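Local structure of IPT/TIG domain-containing protein BACOVA_02650 (Bacteroides ovatus, 5E7G) at residues L319-T324 / A442-Y447; A310-N315 / E361-E366; V43-Q48 / N68-T73. The protein binds xyloglucan at the cell surface, probably before its transport into the periplasm for degradation. One frame throughout, in Å; residues are numbered along the deposited sequence.

Contact 1 of 3, residues L319-T324 / A442-Y447; sequences LGITGT and ATIEVY
Thr322 lays its methyl CG2 alongside the Glu445 side chain, 3.5 Å from Glu445 CG, and the two side chains point the same way. They are neighbours on one face of an antiparallel sheet in the β-sandwich of the xyloglucan-binding domain. Strand 319-322 runs against strand 442-447 at 173°. Backbone bonds pair Ile321 with Val446 and Gly323 with Ile444. In the first pair Ile321 N reaches Val446 O at 2.9 Å, and the return bond from Val446 N meets Ile321 O from above the carbonyl plane.

The other face is apolar. Ile321 CG2 meets Ile444 CD1 at 4.2 Å, and Val446 lies beside them. Ile321 and Ile444 pack on Trp332 and Phe373, and Val446 on Phe373. Both aromatics lie in the opposing sheet, so this face forms part of the sandwich core. At Gly323 the chain turns a corner. Its phi of 140° leaves no room for a CB beside the carbonyl oxygen of Thr322. Beyond the corner, Thr324 CG2 sits 3.3 Å from Ala442 O, and Thr324 OG1 touches Thr443 CB.

Tyr447 has CG anti to its carbonyl carbon (chi1 -60°), which swings the ring back along the sheet, beside Gly320. Tyr447 CD1 comes within 3.7 Å of Gly320 CA, where even a CB would be tight against the ring. The ring continues to Thr322 CG2, which is 4.1 Å from Tyr447 OH. The extended Glu445 chain brings its carboxylate to the ring edge. There Tyr447 OH donates to Glu445 OE2 at 2.7 Å, in the ring plane and on the anti lone pair of that oxygen.

Contact 2 of 3, residues A310-N315 / E361-E366; sequences APYVSN and ECFVKE. With CA (calcium ion), chain C.
Pro311 meets one face of the Phe363 ring with its CA and CB, its own ring tilted away. Pro311 CA makes a CH-π contact 3.8 Å from the Phe363 ring centroid, 5° off the normal. Apolar packing adds Pro311 CB, 3.8 Å from Phe363 CG, and Tyr312 CD2, oblique to Phe363 CZ at 4.2 Å. Phe363 CG is anti to the backbone N (chi1 -179°), which sends the ring from its strand to the loop. With an alanine in place of Phe363, Pro311 would probably lose the ring it rests on and a gap open between loop and strand.

The polar contacts lie at the outer end. Lys365 is bent at chi2 and crosses Tyr312 at about a right angle. Lys365 NZ is 3.2 Å from Tyr312 OH, but the angle is poor for a hydrogen bond. Lys365 NZ donates to a water at 3.0 Å, which also takes a weak bond from Ala310 N. Within the loop, Val313 N bonds to Pro311 O at 2.7 Å, closing a classic γ-turn at Tyr312.

Further along, Asn315 O ligates the calcium ion at 2.4 Å, with a water, Asn288, Asp290, Thr317 and Asp449 completing a calcium site where loops meet strand 442-455 of the β-sandwich.

Contact 3 of 3, residues V43-Q48 / N68-T73; sequences VYINDQ and NELELT. With SO4 (sulfate ion), chain F.
The Gln48 side-chain amide carries Leu70 CD1 over one face, 3.7 Å from Gln48 CD, while Glu71 CB lies on the other side of its plane. Its edge grips the Glu71 backbone twice. Gln48 CG is anti to the carbonyl carbon (chi1 -66°), and the extended chain beyond carries the amide there. Gln48 OE1 accepts from Glu71 N at 3.1 Å, in the carbonyl plane on a lone pair. Gln48 NE2 gives a 2.7 Å bond to Glu71 O, which lies 4° out of the amide plane. Together they fix the rotation of the amide.

The Asn46 amide is sandwiched between Thr73 CG2 on one face and Leu70 CD2 on the other, the latter 3.6 Å from Asn46 ND2. At its edge ND2 makes a weak bond to Glu71 O, which thus has two donors. ND2 also bonds to a water at 3.0 Å that accepts from Thr73 N. Leu70 CD2 further meets Ile45 CG2 at 3.7 Å, and both residues pack on Val98.

On the 68-73 side, a sulfate, probably from the crystallisation liquor, is held by Asn68 N, Asn68 ND2 and Glu69 N. Asn46 and Asp47 form the two-residue type I' turn of a β-hairpin, here pinned to a loop of the first IPT/TIG domain, an immunoglobulin-like fold.

How the contacts relate
Contacts 1 and 2 share one sheet of the xyloglucan-binding domain, their centres 11 Å apart. Strand 442-455 joins them: Tyr447 N lies 2.9 Å from Phe363 O, and Glu445 O lies 3.0 Å from Lys365 N, both probable hydrogen bonds. Their segments alternate along the chain. The calcium ion bound in contact 2 is about 8 Å from the Leu319 side chain of contact 1. The glycan pocket includes Trp331 and Gln374, chain neighbours of the Trp332 and Phe373 that cover the core face of contact 1. Contact 3 is remote, in the first IPT/TIG domain. Its centre is 80 Å from that of contact 1 and 75 Å from that of contact 2.

Contact 1 of 3, residues L319-T324 / A442-Y447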
loop_
_atom_site.group_PDB
_atom_site.type_symbol
_atom_site.label_atom_id
_atom_site.label_comp_id
_atom_site.label_asym_id
_atom_site.label_seq_id
_atom_site.Cartn_x
_atom_site.Cartn_y
_atom_site.Cartn_z
ATOM N N LEU A 319 -6.754 17.049 -32.101
ATOM C CA LEU A 319 -5.710 17.791 -32.800
ATOM C C LEU A 319 -4.607 16.863 -33.264
ATOM O O LEU A 319 -4.185 15.985 -32.516
ATOM C CB LEU A 319 -5.111 18.877 -31.886
ATOM C CG LEU A 319 -3.788 19.528 -32.310
ATOM C CD1 LEU A 319 -3.976 20.396 -33.543
ATOM C CD2 LEU A 319 -3.223 20.337 -31.156
ATOM N N GLY A 320 -4.127 17.091 -34.485
ATOM C CA GLY A 320 -3.021 16.338 -35.047
ATOM C C GLY A 320 -1.857 17.207 -35.488
ATOM O O GLY A 320 -2.011 18.147 -36.272
ATOM N N ILE A 321 -0.680 16.882 -34.969
ATOM C CA ILE A 321 0.556 17.504 -35.409
ATOM C C ILE A 321 1.474 16.427 -35.947
ATOM O O ILE A 321 2.088 15.690 -35.176
ATOM C CB ILE A 321 1.235 18.272 -34.266
ATOM C CG1 ILE A 321 0.388 19.498 -33.916
ATOM C CG2 ILE A 321 2.661 18.680 -34.654
ATOM C CD1 ILE A 321 0.905 20.297 -32.735
ATOM N N THR A 322 1.561 16.343 -37.273
ATOM C CA THR A 322 2.266 15.251 -37.935
ATOM C C THR A 322 3.034 15.728 -39.157
ATOM O O THR A 322 2.649 16.706 -39.797
ATOM C CB THR A 322 1.289 14.150 -38.385
ATOM O OG1 THR A 322 0.616 14.566 -39.584
ATOM C CG2 THR A 322 0.265 13.855 -37.290
ATOM N N GLY A 323 4.108 15.018 -39.484
ATOM C CA GLY A 323 4.904 15.324 -40.655
ATOM C C GLY A 323 6.378 15.179 -40.354
ATOM O O GLY A 323 6.756 14.623 -39.320
ATOM N N THR A 324 7.212 15.673 -41.264
ATOM C CA THR A 324 8.657 15.680 -41.058
ATOM C C THR A 324 9.153 17.103 -40.836
ATOM O O THR A 324 8.776 18.021 -41.567
ATOM C CB THR A 324 9.411 15.059 -42.247
ATOM O OG1 THR A 324 8.866 13.766 -42.536
ATOM C CG2 THR A 324 10.902 14.927 -41.922
ATOM N N ALA A 442 13.747 15.068 -38.135
ATOM C CA ALA A 442 12.953 14.007 -37.538
ATOM C C ALA A 442 11.527 14.059 -38.086
ATOM O O ALA A 442 11.087 15.084 -38.613
ATOM C CB ALA A 442 12.961 14.125 -36.011
ATOM N N THR A 443 10.819 12.941 -37.988
ATOM C CA THR A 443 9.422 12.886 -38.409
ATOM C C THR A 443 8.589 12.382 -37.245
ATOM O O THR A 443 8.994 11.454 -36.542
ATOM C CB THR A 443 9.224 11.989 -39.642
ATOM O OG1 THR A 443 8.211 11.016 -39.366
ATOM C CG2 THR A 443 10.522 11.282 -40.016
ATOM N N ILE A 444 7.444 13.023 -37.024
ATOM C CA ILE A 444 6.616 12.741 -35.854
ATOM C C ILE A 444 5.146 12.624 -36.226
ATOM O O ILE A 444 4.700 13.164 -37.241
ATOM C CB ILE A 444 6.759 13.844 -34.747
ATOM C CG1 ILE A 444 6.117 15.172 -35.185
ATOM C CG2 ILE A 444 8.234 14.052 -34.365
ATOM C CD1 ILE A 444 6.021 16.190 -34.065
ATOM N N GLU A 445 4.404 11.923 -35.378
ATOM C CA GLU A 445 2.960 11.837 -35.499
ATOM C C GLU A 445 2.354 11.847 -34.101
ATOM O O GLU A 445 2.408 10.846 -33.382
ATOM C CB GLU A 445 2.555 10.580 -36.262
ATOM C CG GLU A 445 1.078 10.510 -36.577
ATOM C CD GLU A 445 0.694 9.239 -37.291
ATOM O OE1 GLU A 445 1.581 8.383 -37.503
ATOM O OE2 GLU A 445 -0.495 9.099 -37.644
ATOM N N VAL A 446 1.798 12.992 -33.715
ATOM C CA VAL A 446 1.282 13.189 -32.363
ATOM C C VAL A 446 -0.138 13.765 -32.386
ATOM O O VAL A 446 -0.458 14.626 -33.210
ATOM C CB VAL A 446 2.206 14.118 -31.551
ATOM C CG1 VAL A 446 1.698 14.269 -30.125
ATOM C CG2 VAL A 446 3.635 13.575 -31.551
ATOM N N TYR A 447 -0.979 13.291 -31.473
ATOM C CA TYR A 447 -2.360 13.748 -31.385
ATOM C C TYR A 447 -2.675 14.205 -29.972
ATOM O O TYR A 447 -2.136 13.664 -29.009
ATOM C CB TYR A 447 -3.331 12.640 -31.812
ATOM C CG TYR A 447 -3.118 12.169 -33.231
ATOM C CD1 TYR A 447 -3.736 12.811 -34.298
ATOM C CD2 TYR A 447 -2.289 11.088 -33.507
ATOM C CE1 TYR A 447 -3.540 12.383 -35.607
ATOM C CE2 TYR A 447 -2.087 10.651 -34.811
ATOM C CZ TYR A 447 -2.712 11.302 -35.857
ATOM O OH TYR A 447 -2.505 10.873 -37.148
#

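Contact 2 of 3, residues A310-N315 / E361-E366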
loop_
_atom_site.group_PDB
_atom_site.type_symbol
_atom_site.label_atom_id
_atom_site.label_comp_id
_atom_site.label_asym_id
_atom_site.label_seq_id
_atom_site.Cartn_x
_atom_site.Cartn_y
_atom_site.Cartn_z
ATOM N N ALA A 310 -4.158 6.361 -37.603
ATOM C CA ALA A 310 -4.094 7.600 -36.810
ATOM C C ALA A 310 -4.127 7.181 -35.327
ATOM O O ALA A 310 -3.464 6.190 -34.997
ATOM C CB ALA A 310 -5.226 8.545 -37.211
ATOM N N PRO A 311 -4.867 7.881 -34.428
ATOM C CA PRO A 311 -4.797 7.291 -33.086
ATOM C C PRO A 311 -5.807 6.149 -32.871
ATOM O O PRO A 311 -6.023 5.762 -31.723
ATOM C CB PRO A 311 -5.104 8.478 -32.177
ATOM C CG PRO A 311 -6.032 9.297 -32.965
ATOM C CD PRO A 311 -5.616 9.155 -34.400
ATOM N N TYR A 312 -6.395 5.638 -33.957
ATOM C CA TYR A 312 -7.310 4.479 -33.948
ATOM C C TYR A 312 -8.659 4.772 -33.287
ATOM O O TYR A 312 -9.712 4.600 -33.903
ATOM C CB TYR A 312 -6.638 3.276 -33.273
ATOM C CG TYR A 312 -5.372 2.834 -33.977
ATOM C CD1 TYR A 312 -5.418 2.321 -35.273
ATOM C CD2 TYR A 312 -4.134 2.931 -33.355
ATOM C CE1 TYR A 312 -4.267 1.917 -35.926
ATOM C CE2 TYR A 312 -2.976 2.526 -34.000
ATOM C CZ TYR A 312 -3.051 2.021 -35.287
ATOM O OH TYR A 312 -1.906 1.620 -35.937
ATOM N N VAL A 313 -8.630 5.209 -32.034
ATOM C CA VAL A 313 -9.836 5.681 -31.364
ATOM C C VAL A 313 -9.677 7.137 -30.918
ATOM O O VAL A 313 -8.555 7.635 -30.754
ATOM C CB VAL A 313 -10.179 4.804 -30.151
ATOM C CG1 VAL A 313 -10.612 3.405 -30.614
ATOM C CG2 VAL A 313 -8.993 4.721 -29.200
ATOM N N SER A 314 -10.805 7.820 -30.743
ATOM C CA SER A 314 -10.791 9.205 -30.286
ATOM C C SER A 314 -12.141 9.641 -29.739
ATOM O O SER A 314 -13.180 9.156 -30.176
ATOM C CB SER A 314 -10.382 10.146 -31.426
ATOM O OG SER A 314 -11.399 10.247 -32.409
ATOM N N ASN A 315 -12.114 10.566 -28.783
ATOM C CA ASN A 315 -13.327 11.245 -28.337
ATOM C C ASN A 315 -13.652 12.417 -29.264
ATOM O O ASN A 315 -13.163 13.538 -29.079
ATOM C CB ASN A 315 -13.176 11.733 -26.904
ATOM C CG ASN A 315 -13.250 10.608 -25.892
ATOM O OD1 ASN A 315 -13.242 9.427 -26.243
ATOM N ND2 ASN A 315 -13.316 10.973 -24.618
ATOM N N GLU A 361 -4.922 14.245 -23.055
ATOM C CA GLU A 361 -4.613 12.945 -23.624
ATOM C C GLU A 361 -3.731 13.150 -24.836
ATOM O O GLU A 361 -4.000 14.014 -25.674
ATOM C CB GLU A 361 -5.879 12.175 -24.011
ATOM C CG GLU A 361 -6.789 11.847 -22.847
ATOM C CD GLU A 361 -6.086 11.097 -21.733
ATOM O OE1 GLU A 361 -5.622 9.956 -21.952
ATOM O OE2 GLU A 361 -6.011 11.657 -20.626
ATOM N N CYS A 362 -2.677 12.349 -24.912
ATOM C CA CYS A 362 -1.720 12.424 -26.003
ATOM C C CYS A 362 -1.472 11.045 -26.606
ATOM O O CYS A 362 -1.493 10.031 -25.902
ATOM C CB CYS A 362 -0.402 13.034 -25.514
ATOM S SG CYS A 362 0.753 13.399 -26.832
ATOM N N PHE A 363 -1.254 11.020 -27.915
ATOM C CA PHE A 363 -0.936 9.795 -28.624
ATOM C C PHE A 363 0.291 10.028 -29.478
ATOM O O PHE A 363 0.272 10.878 -30.363
ATOM C CB PHE A 363 -2.113 9.349 -29.500
ATOM C CG PHE A 363 -1.864 8.068 -30.265
ATOM C CD1 PHE A 363 -1.085 8.063 -31.412
ATOM C CD2 PHE A 363 -2.439 6.871 -29.847
ATOM C CE1 PHE A 363 -0.871 6.880 -32.125
ATOM C CE2 PHE A 363 -2.230 5.684 -30.554
ATOM C CZ PHE A 363 -1.451 5.687 -31.690
ATOM N N VAL A 364 1.347 9.263 -29.210
ATOM C CA VAL A 364 2.580 9.322 -29.993
ATOM C C VAL A 364 2.749 8.035 -30.790
ATOM O O VAL A 364 2.824 6.952 -30.214
ATOM C CB VAL A 364 3.819 9.535 -29.083
ATOM C CG1 VAL A 364 5.093 9.671 -29.917
ATOM C CG2 VAL A 364 3.617 10.755 -28.201
ATOM N N LYS A 365 2.806 8.153 -32.114
ATOM C CA LYS A 365 2.982 6.988 -32.978
ATOM C C LYS A 365 4.338 6.336 -32.743
ATOM O O LYS A 365 4.433 5.114 -32.592
ATOM C CB LYS A 365 2.858 7.379 -34.448
ATOM C CG LYS A 365 3.027 6.208 -35.425
ATOM C CD LYS A 365 1.815 5.291 -35.430
ATOM C CE LYS A 365 1.985 4.162 -36.442
ATOM N NZ LYS A 365 0.780 3.293 -36.526
ATOM N N GLU A 366 5.383 7.162 -32.741
ATOM C CA GLU A 366 6.744 6.696 -32.509
ATOM C C GLU A 366 7.597 7.754 -31.812
ATOM O O GLU A 366 7.420 8.953 -32.036
ATOM C CB GLU A 366 7.406 6.298 -33.830
ATOM C CG GLU A 366 8.704 5.520 -33.641
ATOM C CD GLU A 366 8.507 4.241 -32.822
ATOM O OE1 GLU A 366 7.767 3.339 -33.285
ATOM O OE2 GLU A 366 9.078 4.144 -31.709
HETATM CA CA CA C . -12.114 15.663 -28.717
HETATM O O HOH W 1 -1.396 4.428 -38.309
HETATM O O HOH W 2 -13.050 15.207 -26.578
#

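Contact 3 of 3, residues V43-Q48 / N68-T73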
loop_
_atom_site.group_PDB
_atom_site.type_symbol
_atom_site.label_atom_id
_atom_site.label_comp_id
_atom_site.label_asym_id
_atom_site.label_seq_id
_atom_site.Cartn_x
_atom_site.Cartn_y
_atom_site.Cartn_z
ATOM N N VAL A 43 25.362 -26.124 41.575
ATOM C CA VAL A 43 23.999 -25.658 41.355
ATOM C C VAL A 43 23.606 -25.833 39.896
ATOM O O VAL A 43 24.413 -25.603 38.993
ATOM C CB VAL A 43 23.826 -24.183 41.741
ATOM C CG1 VAL A 43 22.377 -23.740 41.523
ATOM C CG2 VAL A 43 24.235 -23.971 43.183
ATOM N N TYR A 44 22.361 -26.237 39.676
ATOM C CA TYR A 44 21.836 -26.421 38.331
ATOM C C TYR A 44 20.464 -25.772 38.194
ATOM O O TYR A 44 19.667 -25.808 39.128
ATOM C CB TYR A 44 21.721 -27.907 37.985
ATOM C CG TYR A 44 22.941 -28.743 38.282
ATOM C CD1 TYR A 44 23.165 -29.243 39.553
ATOM C CD2 TYR A 44 23.848 -29.063 37.279
ATOM C CE1 TYR A 44 24.266 -30.025 39.827
ATOM C CE2 TYR A 44 24.954 -29.846 37.540
ATOM C CZ TYR A 44 25.158 -30.328 38.818
ATOM O OH TYR A 44 26.261 -31.111 39.087
ATOM N N ILE A 45 20.199 -25.188 37.029
ATOM C CA ILE A 45 18.874 -24.683 36.684
ATOM C C ILE A 45 18.521 -25.171 35.289
ATOM O O ILE A 45 19.332 -25.073 34.369
ATOM C CB ILE A 45 18.790 -23.138 36.718
ATOM C CG1 ILE A 45 19.219 -22.591 38.087
ATOM C CG2 ILE A 45 17.368 -22.688 36.377
ATOM C CD1 ILE A 45 19.237 -21.076 38.166
ATOM N N ASN A 46 17.306 -25.686 35.134
ATOM C CA ASN A 46 16.882 -26.281 33.872
ATOM C C ASN A 46 17.890 -27.316 33.364
ATOM O O ASN A 46 18.221 -27.353 32.177
ATOM C CB ASN A 46 16.652 -25.188 32.821
ATOM C CG ASN A 46 15.418 -24.354 33.108
ATOM O OD1 ASN A 46 14.632 -24.678 33.999
ATOM N ND2 ASN A 46 15.226 -23.288 32.337
ATOM N N ASP A 47 18.368 -28.152 34.285
ATOM C CA ASP A 47 19.307 -29.236 33.977
ATOM C C ASP A 47 20.636 -28.713 33.416
ATOM O O ASP A 47 21.385 -29.459 32.788
ATOM C CB ASP A 47 18.665 -30.241 33.005
ATOM C CG ASP A 47 17.568 -31.081 33.659
ATOM O OD1 ASP A 47 17.725 -31.462 34.842
ATOM O OD2 ASP A 47 16.552 -31.360 32.992
ATOM N N GLN A 48 20.935 -27.441 33.670
ATOM C CA GLN A 48 22.179 -26.829 33.207
ATOM C C GLN A 48 23.020 -26.317 34.367
ATOM O O GLN A 48 22.511 -25.671 35.277
ATOM C CB GLN A 48 21.890 -25.667 32.262
ATOM C CG GLN A 48 21.245 -26.043 30.952
ATOM C CD GLN A 48 20.599 -24.844 30.287
ATOM O OE1 GLN A 48 21.277 -23.909 29.866
ATOM N NE2 GLN A 48 19.277 -24.855 30.217
ATOM N N ASN A 68 21.578 -15.238 31.999
ATOM C CA ASN A 68 20.839 -14.658 30.882
ATOM C C ASN A 68 20.715 -15.618 29.717
ATOM O O ASN A 68 19.651 -15.739 29.113
ATOM C CB ASN A 68 21.514 -13.370 30.404
ATOM C CG ASN A 68 21.173 -12.188 31.274
ATOM O OD1 ASN A 68 20.094 -11.613 31.152
ATOM N ND2 ASN A 68 22.087 -11.823 32.164
ATOM N N GLU A 69 21.811 -16.301 29.411
ATOM C CA GLU A 69 21.867 -17.181 28.252
ATOM C C GLU A 69 21.403 -18.603 28.575
ATOM O O GLU A 69 21.635 -19.526 27.793
ATOM C CB GLU A 69 23.290 -17.211 27.687
ATOM C CG GLU A 69 23.874 -15.831 27.413
ATOM C CD GLU A 69 23.005 -14.999 26.480
ATOM O OE1 GLU A 69 22.346 -15.586 25.592
ATOM O OE2 GLU A 69 22.974 -13.758 26.640
ATOM N N LEU A 70 20.742 -18.773 29.715
ATOM C CA LEU A 70 20.199 -20.075 30.098
ATOM C C LEU A 70 19.184 -20.578 29.074
ATOM O O LEU A 70 18.235 -19.874 28.731
ATOM C CB LEU A 70 19.538 -19.991 31.478
ATOM C CG LEU A 70 19.071 -21.314 32.091
ATOM C CD1 LEU A 70 20.249 -22.041 32.719
ATOM C CD2 LEU A 70 17.965 -21.091 33.114
ATOM N N GLU A 71 19.379 -21.796 28.581
ATOM C CA GLU A 71 18.406 -22.397 27.679
ATOM C C GLU A 71 17.117 -22.675 28.456
ATOM O O GLU A 71 17.141 -23.301 29.512
ATOM C CB GLU A 71 18.957 -23.675 27.050
ATOM C CG GLU A 71 18.044 -24.268 25.974
ATOM C CD GLU A 71 18.485 -25.641 25.488
ATOM O OE1 GLU A 71 19.522 -26.155 25.967
ATOM O OE2 GLU A 71 17.782 -26.204 24.624
ATOM N N LEU A 72 15.994 -22.196 27.934
ATOM C CA LEU A 72 14.735 -22.230 28.671
ATOM C C LEU A 72 13.877 -23.433 28.295
ATOM O O LEU A 72 14.059 -24.037 27.238
ATOM C CB LEU A 72 13.957 -20.933 28.433
ATOM C CG LEU A 72 14.747 -19.641 28.703
ATOM C CD1 LEU A 72 13.844 -18.419 28.554
ATOM C CD2 LEU A 72 15.400 -19.657 30.078
ATOM N N THR A 73 12.953 -23.781 29.185
ATOM C CA THR A 73 12.065 -24.915 28.972
ATOM C C THR A 73 11.107 -24.636 27.826
ATOM O O THR A 73 10.576 -25.564 27.219
ATOM C CB THR A 73 11.250 -25.242 30.230
ATOM O OG1 THR A 73 10.562 -24.063 30.670
ATOM C CG2 THR A 73 12.166 -25.746 31.339
HETATM S S SO4 F . 25.129 -14.804 31.857
HETATM O O1 SO4 F . 24.304 -15.751 31.106
HETATM O O2 SO4 F . 25.962 -15.545 32.797
HETATM O O3 SO4 F . 25.977 -14.078 30.914
HETATM O O4 SO4 F . 24.319 -13.857 32.629
HETATM O O HOH W 3 12.482 -22.148 31.715
#